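Local coordinates for uncharacterized protein (Chondromyces crocatus, PDB 6I86) that is of unknown function but is encoded in the gene cluster for crocagin, a ribosomally made and modified peptide, and probably takes part in its biosynthesis, at residues I67-A72 and I149-P154; E84-V89 and Y117-E122; A4-E9 and L110-G115. All coordinates share one frame; numbering follows the deposited sequence.

Contact 1. Residues I67-A72 and I149-P154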
loop_
_atom_site.group_PDB
_atom_site.type_symbol
_atom_site.label_atom_id
_atom_site.label_comp_id
_atom_site.label_asym_id
_atom_site.label_seq_id
_atom_site.Cartn_x
_atom_site.Cartn_y
_atom_site.Cartn_z
ATOM N N ILE A 67 -6.471 -6.341 -0.280
ATOM C CA ILE A 67 -7.660 -7.108 -0.622
ATOM C C ILE A 67 -8.393 -6.409 -1.756
ATOM O O ILE A 67 -8.673 -5.207 -1.674
ATOM C CB ILE A 67 -8.595 -7.270 0.593
ATOM C CG1 ILE A 67 -7.867 -7.959 1.748
ATOM C CG2 ILE A 67 -9.858 -8.029 0.206
ATOM C CD1 ILE A 67 -8.578 -7.822 3.072
ATOM N N LEU A 68 -8.696 -7.159 -2.811
ATOM C CA LEU A 68 -9.715 -6.756 -3.767
ATOM C C LEU A 68 -11.041 -7.321 -3.274
ATOM O O LEU A 68 -11.170 -8.538 -3.087
ATOM C CB LEU A 68 -9.398 -7.259 -5.173
ATOM C CG LEU A 68 -10.513 -7.033 -6.197
ATOM C CD1 LEU A 68 -10.659 -5.554 -6.531
ATOM C CD2 LEU A 68 -10.273 -7.848 -7.458
ATOM N N ARG A 69 -12.006 -6.441 -3.031
ATOM C CA ARG A 69 -13.285 -6.824 -2.459
ATOM C C ARG A 69 -14.398 -6.335 -3.377
ATOM O O ARG A 69 -14.228 -5.376 -4.135
ATOM C CB ARG A 69 -13.447 -6.253 -1.039
ATOM C CG ARG A 69 -14.384 -7.053 -0.138
ATOM C CD ARG A 69 -14.509 -6.419 1.246
ATOM N NE ARG A 69 -13.381 -6.718 2.131
ATOM C CZ ARG A 69 -13.140 -7.907 2.680
ATOM N NH1 ARG A 69 -13.952 -8.931 2.452
ATOM N NH2 ARG A 69 -12.086 -8.068 3.471
ATOM N N SER A 70 -15.544 -7.016 -3.319
ATOM C CA SER A 70 -16.655 -6.648 -4.191
ATOM C C SER A 70 -17.293 -5.327 -3.786
ATOM O O SER A 70 -17.953 -4.692 -4.614
ATOM C CB SER A 70 -17.716 -7.749 -4.202
ATOM O OG SER A 70 -18.415 -7.796 -2.970
ATOM N N SER A 71 -17.120 -4.909 -2.537
ATOM C CA SER A 71 -17.631 -3.635 -2.047
ATOM C C SER A 71 -16.844 -3.273 -0.793
ATOM O O SER A 71 -15.856 -3.931 -0.450
ATOM C CB SER A 71 -19.140 -3.710 -1.789
ATOM O OG SER A 71 -19.434 -4.524 -0.666
ATOM N N ALA A 72 -17.281 -2.217 -0.109
ATOM C CA ALA A 72 -16.656 -1.833 1.146
ATOM C C ALA A 72 -16.748 -2.986 2.147
ATOM O O ALA A 72 -17.717 -3.754 2.132
ATOM C CB ALA A 72 -17.323 -0.583 1.714
ATOM N N ILE A 149 -4.280 -2.706 6.388
ATOM C CA ILE A 149 -5.040 -3.423 5.372
ATOM C C ILE A 149 -5.500 -2.418 4.327
ATOM O O ILE A 149 -6.138 -1.414 4.664
ATOM C CB ILE A 149 -6.246 -4.174 5.971
ATOM C CG1 ILE A 149 -5.788 -5.155 7.055
ATOM C CG2 ILE A 149 -7.003 -4.916 4.878
ATOM C CD1 ILE A 149 -6.918 -5.951 7.677
ATOM N N ILE A 150 -5.175 -2.686 3.065
ATOM C CA ILE A 150 -5.569 -1.846 1.940
ATOM C C ILE A 150 -6.627 -2.601 1.150
ATOM O O ILE A 150 -6.352 -3.674 0.601
ATOM C CB ILE A 150 -4.371 -1.488 1.047
ATOM C CG1 ILE A 150 -3.221 -0.955 1.900
ATOM C CG2 ILE A 150 -4.777 -0.458 0.010
ATOM C CD1 ILE A 150 -3.626 0.204 2.782
ATOM N N THR A 151 -7.832 -2.045 1.086
ATOM C CA THR A 151 -8.950 -2.702 0.423
ATOM C C THR A 151 -9.380 -1.894 -0.791
ATOM O O THR A 151 -9.613 -0.685 -0.691
ATOM C CB THR A 151 -10.134 -2.886 1.373
ATOM O OG1 THR A 151 -9.700 -3.581 2.548
ATOM C CG2 THR A 151 -11.230 -3.697 0.695
ATOM N N LEU A 152 -9.487 -2.567 -1.930
ATOM C CA LEU A 152 -9.941 -1.965 -3.173
ATOM C C LEU A 152 -11.309 -2.522 -3.535
ATOM O O LEU A 152 -11.584 -3.705 -3.318
ATOM C CB LEU A 152 -8.957 -2.245 -4.317
ATOM C CG LEU A 152 -7.654 -1.456 -4.476
ATOM C CD1 LEU A 152 -6.727 -1.614 -3.276
ATOM C CD2 LEU A 152 -6.947 -1.880 -5.758
ATOM N N TRP A 153 -12.167 -1.666 -4.085
ATOM C CA TRP A 153 -13.397 -2.130 -4.708
ATOM C C TRP A 153 -13.769 -1.147 -5.806
ATOM O O TRP A 153 -13.378 0.027 -5.740
ATOM C CB TRP A 153 -14.543 -2.308 -3.690
ATOM C CG TRP A 153 -15.042 -1.090 -2.971
ATOM C CD1 TRP A 153 -16.109 -0.317 -3.319
ATOM C CD2 TRP A 153 -14.533 -0.544 -1.748
ATOM N NE1 TRP A 153 -16.282 0.691 -2.403
ATOM C CE2 TRP A 153 -15.326 0.576 -1.428
ATOM C CE3 TRP A 153 -13.473 -0.884 -0.902
ATOM C CZ2 TRP A 153 -15.093 1.359 -0.298
ATOM C CZ3 TRP A 153 -13.244 -0.106 0.222
ATOM C CH2 TRP A 153 -14.050 1.000 0.515
ATOM N N PRO A 154 -14.486 -1.595 -6.839
ATOM C CA PRO A 154 -14.652 -0.769 -8.043
ATOM C C PRO A 154 -15.297 0.575 -7.739
ATOM O O PRO A 154 -16.277 0.663 -6.996
ATOM C CB PRO A 154 -15.553 -1.627 -8.940
ATOM C CG PRO A 154 -15.336 -3.022 -8.467
ATOM C CD PRO A 154 -15.141 -2.906 -6.986
HETATM O O HOH W 1 -11.339 -5.304 3.938
#
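The indole of W153 lies flat under the turn that follows strand 60-69 and overlaps A72 and the peptide between S71 and A72. The A72 CA atom stands 3.6 Å from the centroid of the six-membered ring of W153, only 4° off its normal, a CH-pi contact over the face, and A72 CB rests 3.6 Å from CZ2 of W153. Alanine suits the place because its small side chain lets the backbone itself come down on the ring. The indole gets there because CG of W153 stands between the backbone N and the carbonyl carbon (chi1 64°), which folds the ring back over S71 and A72. A leucine in place of W153 would probably take away the broad flat surface on which the S71-A72 peptide rests, and leave this turn more mobile.

Before the turn the two chains run parallel, I67 beside T151 and L68 beside L152. Three backbone bonds join them: I67 N to I150 O, L152 N to I67 O and R69 N to L152 O, each 2.8 Å. On the face carrying I67 and T151, CD1 of I67 meets CG2 of I149 at 3.8 Å, branched chains crossing at a slant. CB of R69 meets CG2 of T151 at 3.8 Å, and a water joins R69 NH2 (2.9 Å) to OG1 of T151 (2.8 Å), while NH1 goes to the carbonyl of A2. Threonine thus offers the same arginine a methyl directly and a hydroxyl by way of the water. On the other face L68 packs on V112 and Y117, and L152 on L90. Strand 60-69 lies in the mixed sheet between strands 4-14 and 148-154, and W153 reaches L120 of strand 115-123 and L85 of strand 82-90.

Contact 2. Residues E84-V89 and Y117-E122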
loop_
_atom_site.group_PDB
_atom_site.type_symbol
_atom_site.label_atom_id
_atom_site.label_comp_id
_atom_site.label_asym_id
_atom_site.label_seq_id
_atom_site.Cartn_x
_atom_site.Cartn_y
_atom_site.Cartn_z
ATOM N N GLU A 84 -8.950 5.834 6.136
ATOM C CA GLU A 84 -9.157 6.897 5.163
ATOM C C GLU A 84 -9.588 6.300 3.835
ATOM O O GLU A 84 -9.018 5.307 3.372
ATOM C CB GLU A 84 -7.901 7.770 4.995
ATOM C CG GLU A 84 -6.779 7.196 4.157
ATOM C CD GLU A 84 -5.648 8.186 3.997
ATOM O OE1 GLU A 84 -5.940 9.374 3.737
ATOM O OE2 GLU A 84 -4.475 7.786 4.133
ATOM N N LEU A 85 -10.616 6.899 3.248
ATOM C CA LEU A 85 -11.150 6.470 1.965
ATOM C C LEU A 85 -10.503 7.299 0.864
ATOM O O LEU A 85 -10.689 8.520 0.810
ATOM C CB LEU A 85 -12.671 6.630 1.943
ATOM C CG LEU A 85 -13.484 5.842 0.914
ATOM C CD1 LEU A 85 -13.259 4.350 1.083
ATOM C CD2 LEU A 85 -14.968 6.177 1.027
ATOM N N VAL A 86 -9.731 6.644 0.002
ATOM C CA VAL A 86 -9.151 7.309 -1.160
ATOM C C VAL A 86 -9.502 6.503 -2.401
ATOM O O VAL A 86 -10.503 5.781 -2.421
ATOM C CB VAL A 86 -7.628 7.481 -1.016
ATOM C CG1 VAL A 86 -7.310 8.508 0.059
ATOM C CG2 VAL A 86 -6.965 6.147 -0.700
ATOM N N SER A 87 -8.684 6.621 -3.441
ATOM C CA SER A 87 -8.947 5.919 -4.688
ATOM C C SER A 87 -7.628 5.714 -5.417
ATOM O O SER A 87 -6.609 6.325 -5.087
ATOM C CB SER A 87 -9.944 6.687 -5.562
ATOM O OG SER A 87 -9.447 7.972 -5.890
ATOM N N ILE A 88 -7.660 4.839 -6.417
ATOM C CA ILE A 88 -6.487 4.583 -7.243
ATOM C C ILE A 88 -6.951 4.182 -8.636
ATOM O O ILE A 88 -7.962 3.491 -8.799
ATOM C CB ILE A 88 -5.568 3.509 -6.617
ATOM C CG1 ILE A 88 -4.175 3.582 -7.243
ATOM C CG2 ILE A 88 -6.154 2.108 -6.781
ATOM C CD1 ILE A 88 -3.164 2.680 -6.581
ATOM N N VAL A 89 -6.213 4.648 -9.641
ATOM C CA VAL A 89 -6.418 4.258 -11.031
ATOM C C VAL A 89 -5.323 3.272 -11.407
ATOM O O VAL A 89 -4.134 3.540 -11.189
ATOM C CB VAL A 89 -6.403 5.479 -11.965
ATOM C CG1 VAL A 89 -6.589 5.046 -13.413
ATOM C CG2 VAL A 89 -7.482 6.468 -11.562
ATOM N N TYR A 117 -10.570 2.309 -8.778
ATOM C CA TYR A 117 -10.999 1.634 -7.563
ATOM C C TYR A 117 -11.092 2.620 -6.414
ATOM O O TYR A 117 -10.228 3.488 -6.260
ATOM C CB TYR A 117 -10.024 0.517 -7.173
ATOM C CG TYR A 117 -10.041 -0.652 -8.116
ATOM C CD1 TYR A 117 -10.913 -1.711 -7.918
ATOM C CD2 TYR A 117 -9.195 -0.691 -9.213
ATOM C CE1 TYR A 117 -10.937 -2.784 -8.788
ATOM C CE2 TYR A 117 -9.209 -1.759 -10.088
ATOM C CZ TYR A 117 -10.083 -2.803 -9.871
ATOM O OH TYR A 117 -10.101 -3.869 -10.742
ATOM N N ARG A 118 -12.141 2.481 -5.610
ATOM C CA ARG A 118 -12.124 3.074 -4.285
ATOM C C ARG A 118 -11.164 2.286 -3.402
ATOM O O ARG A 118 -11.022 1.067 -3.535
ATOM C CB ARG A 118 -13.529 3.099 -3.680
ATOM C CG ARG A 118 -13.948 4.483 -3.212
ATOM C CD ARG A 118 -15.422 4.562 -2.840
ATOM N NE ARG A 118 -16.304 4.567 -4.005
ATOM C CZ ARG A 118 -16.531 5.636 -4.762
ATOM N NH1 ARG A 118 -17.357 5.559 -5.797
ATOM N NH2 ARG A 118 -15.918 6.782 -4.494
ATOM N N VAL A 119 -10.472 2.995 -2.519
ATOM C CA VAL A 119 -9.410 2.405 -1.715
ATOM C C VAL A 119 -9.632 2.799 -0.266
ATOM O O VAL A 119 -9.746 3.991 0.047
ATOM C CB VAL A 119 -8.014 2.851 -2.181
ATOM C CG1 VAL A 119 -6.946 2.339 -1.219
ATOM C CG2 VAL A 119 -7.746 2.352 -3.585
ATOM N N LEU A 120 -9.693 1.808 0.614
ATOM C CA LEU A 120 -9.739 2.045 2.047
ATOM C C LEU A 120 -8.375 1.713 2.631
ATOM O O LEU A 120 -7.915 0.570 2.537
ATOM C CB LEU A 120 -10.829 1.207 2.714
ATOM C CG LEU A 120 -10.998 1.457 4.214
ATOM C CD1 LEU A 120 -11.551 2.858 4.444
ATOM C CD2 LEU A 120 -11.915 0.409 4.832
ATOM N N ARG A 121 -7.727 2.712 3.219
ATOM C CA ARG A 121 -6.507 2.504 3.984
ATOM C C ARG A 121 -6.872 2.398 5.456
ATOM O O ARG A 121 -7.314 3.380 6.060
ATOM C CB ARG A 121 -5.505 3.639 3.779
ATOM C CG ARG A 121 -4.335 3.567 4.755
ATOM C CD ARG A 121 -3.415 4.768 4.642
ATOM N NE ARG A 121 -3.843 5.894 5.464
ATOM C CZ ARG A 121 -3.366 6.138 6.681
ATOM N NH1 ARG A 121 -2.455 5.329 7.207
ATOM N NH2 ARG A 121 -3.795 7.186 7.371
ATOM N N GLU A 122 -6.691 1.212 6.025
ATOM C CA GLU A 122 -6.841 0.986 7.455
ATOM C C GLU A 122 -5.464 0.713 8.039
ATOM O O GLU A 122 -4.722 -0.124 7.515
ATOM C CB GLU A 122 -7.777 -0.188 7.734
ATOM C CG GLU A 122 -9.196 0.041 7.262
ATOM C CD GLU A 122 -10.089 -1.159 7.489
ATOM O OE1 GLU A 122 -10.955 -1.094 8.384
ATOM O OE2 GLU A 122 -9.923 -2.169 6.768
#
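R121 reaches across to E84 at one end of an antiparallel strand pair, in which 82-90 forms the border of the mixed five-stranded sheet and 115-123 the strand next to it. Its CB lies 3.8 Å from E84 CG, so the aliphatic parts of the two residues touch first. CG continues anti to the backbone N (chi1 170°), and CD passes the carboxylate oxygen OE2 of E84. The chain then bends at chi3, bringing NE to that same oxygen in a salt bridge. The modelled separation of 2.4 Å between NE and OE2 is very short, so its exact length is doubtful. Carboxylate and guanidinium planes stand 72° apart, and the acid meets the edge of the guanidinium through one oxygen, not in a flat two-pronged pairing. At the tip, NH2 is hydrogen-bonded to a glycerol, probably from the crystallisation liquor. Long side chains suit these places, where charge can be paired beyond the apolar part of the sheet.

On the same face follow V86, V119 and I88, beta-branched residues well suited to extended strands. CG2 of I88 meets CG2 of V119 at 3.6 Å, and all three pack on V52 of strand 51-55 in the other sheet. On the opposite face L85 and L120 cross at about a right angle, with W153 against both. Six backbone bonds tie the strands. In one, V119 N lies 2.8 Å from V86 O but stands 49° out of that carbonyl's plane.

Contact 3. Residues A4-E9 and L110-G115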
loop_
_atom_site.group_PDB
_atom_site.type_symbol
_atom_site.label_atom_id
_atom_site.label_comp_id
_atom_site.label_asym_id
_atom_site.label_seq_id
_atom_site.Cartn_x
_atom_site.Cartn_y
_atom_site.Cartn_z
ATOM N N ALA A 4 -14.449 -10.948 -0.351
ATOM C CA ALA A 4 -13.046 -10.993 -0.726
ATOM C C ALA A 4 -12.910 -11.700 -2.066
ATOM O O ALA A 4 -13.419 -12.809 -2.251
ATOM C CB ALA A 4 -12.229 -11.715 0.346
ATOM N N GLU A 5 -12.253 -11.040 -3.011
ATOM C CA GLU A 5 -12.024 -11.603 -4.334
ATOM C C GLU A 5 -10.572 -11.980 -4.568
ATOM O O GLU A 5 -10.299 -13.051 -5.115
ATOM C CB GLU A 5 -12.492 -10.614 -5.406
ATOM C CG GLU A 5 -13.979 -10.276 -5.298
ATOM C CD GLU A 5 -14.363 -9.032 -6.075
ATOM O OE1 GLU A 5 -13.591 -8.050 -6.052
ATOM O OE2 GLU A 5 -15.437 -9.035 -6.711
ATOM N N GLU A 6 -9.632 -11.133 -4.153
ATOM C CA GLU A 6 -8.212 -11.452 -4.184
ATOM C C GLU A 6 -7.558 -10.897 -2.929
ATOM O O GLU A 6 -7.911 -9.813 -2.459
ATOM C CB GLU A 6 -7.521 -10.889 -5.433
ATOM C CG GLU A 6 -8.113 -11.402 -6.736
ATOM C CD GLU A 6 -7.487 -10.764 -7.956
ATOM O OE1 GLU A 6 -7.910 -11.102 -9.082
ATOM O OE2 GLU A 6 -6.568 -9.934 -7.793
ATOM N N VAL A 7 -6.617 -11.661 -2.372
ATOM C CA VAL A 7 -5.949 -11.279 -1.128
ATOM C C VAL A 7 -4.471 -11.634 -1.235
ATOM O O VAL A 7 -4.116 -12.734 -1.675
ATOM C CB VAL A 7 -6.568 -11.966 0.110
ATOM C CG1 VAL A 7 -5.913 -11.454 1.385
ATOM C CG2 VAL A 7 -8.077 -11.752 0.166
ATOM N N ALA A 8 -3.610 -10.704 -0.822
ATOM C CA ALA A 8 -2.184 -10.973 -0.708
ATOM C C ALA A 8 -1.596 -10.084 0.379
ATOM O O ALA A 8 -2.136 -9.023 0.707
ATOM C CB ALA A 8 -1.448 -10.747 -2.036
ATOM N N GLU A 9 -0.475 -10.535 0.937
ATOM C CA GLU A 9 0.246 -9.787 1.956
ATOM C C GLU A 9 1.688 -9.582 1.520
ATOM O O GLU A 9 2.293 -10.466 0.904
ATOM C CB GLU A 9 0.228 -10.503 3.315
ATOM C CG GLU A 9 -1.145 -10.653 3.940
ATOM C CD GLU A 9 -1.103 -11.462 5.220
ATOM O OE1 GLU A 9 0.013 -11.731 5.713
ATOM O OE2 GLU A 9 -2.181 -11.831 5.731
ATOM N N LEU A 110 -0.924 -7.340 -6.153
ATOM C CA LEU A 110 -2.046 -8.052 -6.737
ATOM C C LEU A 110 -2.174 -7.632 -8.193
ATOM O O LEU A 110 -1.785 -6.524 -8.570
ATOM C CB LEU A 110 -3.357 -7.760 -5.989
ATOM C CG LEU A 110 -3.639 -8.423 -4.639
ATOM C CD1 LEU A 110 -4.949 -7.910 -4.051
ATOM C CD2 LEU A 110 -3.678 -9.936 -4.785
ATOM N N THR A 111 -2.715 -8.527 -9.011
ATOM C CA THR A 111 -3.151 -8.187 -10.359
ATOM C C THR A 111 -4.671 -8.236 -10.383
ATOM O O THR A 111 -5.266 -9.300 -10.180
ATOM C CB THR A 111 -2.560 -9.130 -11.407
ATOM O OG1 THR A 111 -1.141 -8.932 -11.475
ATOM C CG2 THR A 111 -3.171 -8.846 -12.773
ATOM N N VAL A 112 -5.291 -7.086 -10.617
ATOM C CA VAL A 112 -6.745 -6.953 -10.588
ATOM C C VAL A 112 -7.191 -6.512 -11.977
ATOM O O VAL A 112 -6.336 -6.180 -12.811
ATOM C CB VAL A 112 -7.179 -5.957 -9.500
ATOM C CG1 VAL A 112 -6.769 -6.465 -8.124
ATOM C CG2 VAL A 112 -6.585 -4.585 -9.777
ATOM N N PRO A 113 -8.485 -6.517 -12.291
ATOM C CA PRO A 113 -8.931 -5.955 -13.572
ATOM C C PRO A 113 -8.547 -4.491 -13.681
ATOM O O PRO A 113 -8.620 -3.744 -12.693
ATOM C CB PRO A 113 -10.456 -6.127 -13.521
ATOM C CG PRO A 113 -10.661 -7.293 -12.626
ATOM C CD PRO A 113 -9.594 -7.177 -11.574
ATOM N N PRO A 114 -8.123 -4.046 -14.861
ATOM C CA PRO A 114 -7.779 -2.631 -15.031
ATOM C C PRO A 114 -8.986 -1.745 -14.766
ATOM O O PRO A 114 -10.131 -2.112 -15.042
ATOM C CB PRO A 114 -7.333 -2.542 -16.495
ATOM C CG PRO A 114 -6.992 -3.945 -16.884
ATOM C CD PRO A 114 -7.901 -4.825 -16.089
ATOM N N GLY A 115 -8.721 -0.573 -14.218
ATOM C CA GLY A 115 -9.774 0.388 -13.989
ATOM C C GLY A 115 -9.517 1.183 -12.727
ATOM O O GLY A 115 -8.407 1.212 -12.205
#
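L110 is directed toward strand 4-14 and sets its two methyls against the residues of that strand that point back, E6 and A8. CG stands anti to the carbonyl carbon (chi1 -77°), and from there the branch divides: CD2 meets CB of A8 at 3.6 Å and CB of E6 at 4.0 Å, while CD1 turns to the backbone and lies 3.9 Å from E6 O. Leucine suits the place because its forked end can touch both side chains at once. Alanine suits the facing position because its single methyl lets the strand come this near.

The side chain of E6 touches the leucine through CB alone; the rest of it goes on to T111 and V112. It is extended past CG, so the carboxylate is carried to these two residues, where OE2 comes 2.8 Å from T111 O and 3.5 Å from CG1 of V112. The side chains of E6 and V112 run at a slant to each other. T111 turns its own side chain away, and its hydroxyl is bonded to H108.

Segments 4-9 and 110-115 belong to different sheets: strand 4-14 borders the mixed sheet, and strand 107-111 borders the four-stranded antiparallel one. What meets here is therefore side chain against side chain and main chain, without strand pairing. E5 and E6 both face L68 of the adjoining strand in a classic beta bulge, and V112 also rests on L68, so L68 is met from both segments.

L110 against A8 and the CB of E6 joins the two sheets by plain apolar packing. The acid end is less usual: a carboxylate oxygen and a carbonyl oxygen this close would probably share a proton held by E6.

Overall arrangement
Contacts 1 and 2 lie side by side in the mixed sheet, their centres about 8 Å apart, joined where W153 O meets R118 N and T151 O meets L120 N, each at 2.8 Å. Contact 3 is centred about 8 Å from contact 1, and its strand 4-14 extends the sheet on the other side of strand 60-69: L68 O lies 2.7 Å from E5 N. Contacts 2 and 3 are about 13 Å apart between centres and meet through packing, Y117 OH lying 3.7 Å from V112 CG2. Contacts 1 and 2 thus hold strands together within one sheet, and contact 3 ties its border to the second sheet. The glycerol, about 3 Å from the R121 side chain between nearest atoms, does not by itself define a site.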